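Local structure of ribokinase (Giardia lamblia, 6WHJ) at residues B[130-135]-B[156-161]. The protein probably catalyses the ATP- and magnesium-dependent phosphorylation of D-ribose at O-5, giving D-ribose 5-phosphate, as a homodimeric member of the PfkB carbohydrate kinase family. Numbering follows the deposited sequence.
Sequences DLMAVL and VEVIKQ
Leu131 opens the contact by sending CD2 to CG1 of Val158, 4.3 Å away; its branched end is otherwise buried against Phe155 and strand 9-12, a fitting place for a bulky aliphatic residue. Met132 reaches farther. Its chain starts with CG anti to the backbone N (chi1 -180°) and then bends at both chi2 and chi3, bringing CE within 3.6 Å of Val158 O and 3.8 Å of Gln161 CB. CE also lies 3.8 Å from Val158 CG1, the two side chains running alongside in opposing senses. A long, flexible thioether suits this partly exposed edge. One turn on, the Leu135 side chain lies nearly perpendicular to that of Val158, with CD1 3.7 Å from CG1. The short, beta-branched Val158 thus offers one methyl to three residues. Leu135 also touches Ile159; both aliphatic chains suit the buried side, where they meet Val141 of the central sheet. The axes of 131-135 and 156-161 are inclined at 45°. Within helix 149-165, Gln161 NE2 donates a nearly straight hydrogen bond to the anti lone pair of Glu157 OE2, close to the amide plane, which probably steadies the amide. No hydrogen bond joins the segments, so van der Waals contact and burial of 232 Å² of mostly apolar surface carry the contact.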
ATOM      1  N   ASP B 130     -15.632  30.681   2.472  1.00 38.69           N
ATOM      2  CA  ASP B 130     -15.162  31.928   1.884  1.00 37.93           C
ATOM      3  C   ASP B 130     -14.530  31.730   0.517  1.00 34.68           C
ATOM      4  O   ASP B 130     -13.832  32.624   0.029  1.00 35.42           O
ATOM      5  CB  ASP B 130     -14.188  32.614   2.838  1.00 38.40           C
ATOM      6  CG  ASP B 130     -14.866  33.055   4.113  1.00 42.94           C
ATOM      7  OD1 ASP B 130     -15.933  33.696   4.009  1.00 39.40           O
ATOM      8  OD2 ASP B 130     -14.361  32.730   5.209  1.00 52.11           O
ATOM      9  N   LEU B 131     -14.806  30.600  -0.131  1.00 33.24           N
ATOM     10  CA  LEU B 131     -14.204  30.319  -1.427  1.00 29.34           C
ATOM     11  C   LEU B 131     -14.702  31.287  -2.489  1.00 31.76           C
ATOM     12  O   LEU B 131     -13.936  31.698  -3.366  1.00 33.07           O
ATOM     13  CB  LEU B 131     -14.515  28.881  -1.831  1.00 32.19           C
ATOM     14  CG  LEU B 131     -14.113  28.401  -3.226  1.00 28.24           C
ATOM     15  CD1 LEU B 131     -12.600  28.450  -3.370  1.00 33.38           C
ATOM     16  CD2 LEU B 131     -14.635  27.002  -3.465  1.00 22.88           C
ATOM     17  N   MET B 132     -15.986  31.660  -2.422  1.00 34.99           N
ATOM     18  CA  MET B 132     -16.580  32.520  -3.441  1.00 32.61           C
ATOM     19  C   MET B 132     -15.817  33.834  -3.566  1.00 33.10           C
ATOM     20  O   MET B 132     -15.613  34.341  -4.675  1.00 36.09           O
ATOM     21  CB  MET B 132     -18.056  32.776  -3.110  1.00 32.08           C
ATOM     22  CG  MET B 132     -18.785  33.656  -4.115  1.00 35.43           C
ATOM     23  SD  MET B 132     -18.975  32.896  -5.754  1.00 41.69           S
ATOM     24  CE  MET B 132     -20.090  31.536  -5.372  1.00 33.84           C
ATOM     25  N   ALA B 133     -15.371  34.392  -2.440  1.00 34.50           N
ATOM     26  CA  ALA B 133     -14.654  35.662  -2.478  1.00 35.29           C
ATOM     27  C   ALA B 133     -13.356  35.542  -3.267  1.00 32.54           C
ATOM     28  O   ALA B 133     -12.963  36.477  -3.972  1.00 33.34           O
ATOM     29  CB  ALA B 133     -14.367  36.151  -1.054  1.00 32.67           C
ATOM     30  N   VAL B 134     -12.683  34.392  -3.169  1.00 31.58           N
ATOM     31  CA  VAL B 134     -11.430  34.193  -3.891  1.00 31.17           C
ATOM     32  C   VAL B 134     -11.696  33.942  -5.370  1.00 31.26           C
ATOM     33  O   VAL B 134     -11.005  34.487  -6.240  1.00 36.47           O
ATOM     34  CB  VAL B 134     -10.634  33.032  -3.262  1.00 30.84           C
ATOM     35  CG1 VAL B 134      -9.291  32.871  -3.953  1.00 29.49           C
ATOM     36  CG2 VAL B 134     -10.457  33.231  -1.773  1.00 27.49           C
ATOM     37  N   LEU B 135     -12.732  33.159  -5.677  1.00 27.71           N
ATOM     38  CA  LEU B 135     -13.008  32.768  -7.053  1.00 29.25           C
ATOM     39  C   LEU B 135     -13.415  33.954  -7.920  1.00 33.67           C
ATOM     40  O   LEU B 135     -13.100  33.981  -9.115  1.00 34.67           O
ATOM     41  CB  LEU B 135     -14.117  31.718  -7.064  1.00 34.04           C
ATOM     42  CG  LEU B 135     -13.768  30.264  -6.761  1.00 33.16           C
ATOM     43  CD1 LEU B 135     -15.044  29.411  -6.697  1.00 29.55           C
ATOM     44  CD2 LEU B 135     -12.820  29.734  -7.831  1.00 28.39           C
ATOM     45  N   VAL B 156     -19.020  22.486  -8.429  1.00 32.08           N
ATOM     46  CA  VAL B 156     -19.412  22.918  -9.768  1.00 30.00           C
ATOM     47  C   VAL B 156     -20.439  24.039  -9.688  1.00 34.10           C
ATOM     48  O   VAL B 156     -20.350  25.039 -10.413  1.00 33.82           O
ATOM     49  CB  VAL B 156     -19.930  21.717 -10.578  1.00 30.38           C
ATOM     50  CG1 VAL B 156     -20.816  22.170 -11.722  1.00 29.73           C
ATOM     51  CG2 VAL B 156     -18.759  20.900 -11.110  1.00 30.55           C
ATOM     52  N   GLU B 157     -21.418  23.910  -8.790  1.00 36.84           N
ATOM     53  CA  GLU B 157     -22.413  24.970  -8.663  1.00 37.22           C
ATOM     54  C   GLU B 157     -21.785  26.264  -8.150  1.00 37.27           C
ATOM     55  O   GLU B 157     -22.122  27.354  -8.630  1.00 40.05           O
ATOM     56  CB  GLU B 157     -23.557  24.512  -7.762  1.00 36.54           C
ATOM     57  CG  GLU B 157     -24.589  25.591  -7.519  1.00 44.13           C
ATOM     58  CD  GLU B 157     -25.275  26.064  -8.793  1.00 50.81           C
ATOM     59  OE1 GLU B 157     -25.335  25.292  -9.782  1.00 53.45           O
ATOM     60  OE2 GLU B 157     -25.744  27.224  -8.807  1.00 49.78           O
ATOM     61  N   VAL B 158     -20.828  26.167  -7.227  1.00 33.67           N
ATOM     62  CA  VAL B 158     -20.144  27.370  -6.766  1.00 32.41           C
ATOM     63  C   VAL B 158     -19.435  28.053  -7.924  1.00 33.37           C
ATOM     64  O   VAL B 158     -19.527  29.277  -8.098  1.00 34.43           O
ATOM     65  CB  VAL B 158     -19.155  27.023  -5.640  1.00 31.07           C
ATOM     66  CG1 VAL B 158     -18.272  28.213  -5.326  1.00 27.40           C
ATOM     67  CG2 VAL B 158     -19.911  26.577  -4.396  1.00 30.00           C
ATOM     68  N   ILE B 159     -18.743  27.270  -8.753  1.00 34.82           N
ATOM     69  CA  ILE B 159     -17.986  27.834  -9.865  1.00 34.58           C
ATOM     70  C   ILE B 159     -18.927  28.463 -10.892  1.00 35.69           C
ATOM     71  O   ILE B 159     -18.649  29.540 -11.438  1.00 35.59           O
ATOM     72  CB  ILE B 159     -17.101  26.742 -10.475  1.00 32.29           C
ATOM     73  CG1 ILE B 159     -16.098  26.243  -9.431  1.00 27.47           C
ATOM     74  CG2 ILE B 159     -16.348  27.284 -11.681  1.00 31.25           C
ATOM     75  CD1 ILE B 159     -15.325  25.017  -9.874  1.00 25.48           C
ATOM     76  N   LYS B 160     -20.070  27.818 -11.150  1.00 34.35           N
ATOM     77  CA  LYS B 160     -21.060  28.390 -12.060  1.00 34.93           C
ATOM     78  C   LYS B 160     -21.506  29.762 -11.579  1.00 37.99           C
ATOM     79  O   LYS B 160     -21.627  30.702 -12.377  1.00 34.36           O
ATOM     80  CB  LYS B 160     -22.252  27.438 -12.210  1.00 38.85           C
ATOM     81  CG  LYS B 160     -23.390  27.907 -13.133  1.00 35.44           C
ATOM     82  CD  LYS B 160     -24.542  26.911 -13.119  1.00 39.59           C
ATOM     83  CE  LYS B 160     -25.661  27.303 -14.063  1.00 54.94           C
ATOM     84  NZ  LYS B 160     -26.902  26.493 -13.846  1.00 63.16           N
ATOM     85  N   GLN B 161     -21.712  29.903 -10.268  1.00 38.20           N
ATOM     86  CA  GLN B 161     -22.079  31.195  -9.698  1.00 36.10           C
ATOM     87  C   GLN B 161     -20.917  32.181  -9.723  1.00 39.87           C
ATOM     88  O   GLN B 161     -21.137  33.393  -9.847  1.00 41.37           O
ATOM     89  CB  GLN B 161     -22.565  31.012  -8.261  1.00 37.48           C
ATOM     90  CG  GLN B 161     -24.018  30.596  -8.118  1.00 40.51           C
ATOM     91  CD  GLN B 161     -24.374  30.198  -6.693  1.00 51.13           C
ATOM     92  OE1 GLN B 161     -24.040  30.892  -5.733  1.00 62.40           O
ATOM     93  NE2 GLN B 161     -25.082  29.084  -6.554  1.00 53.15           N
TER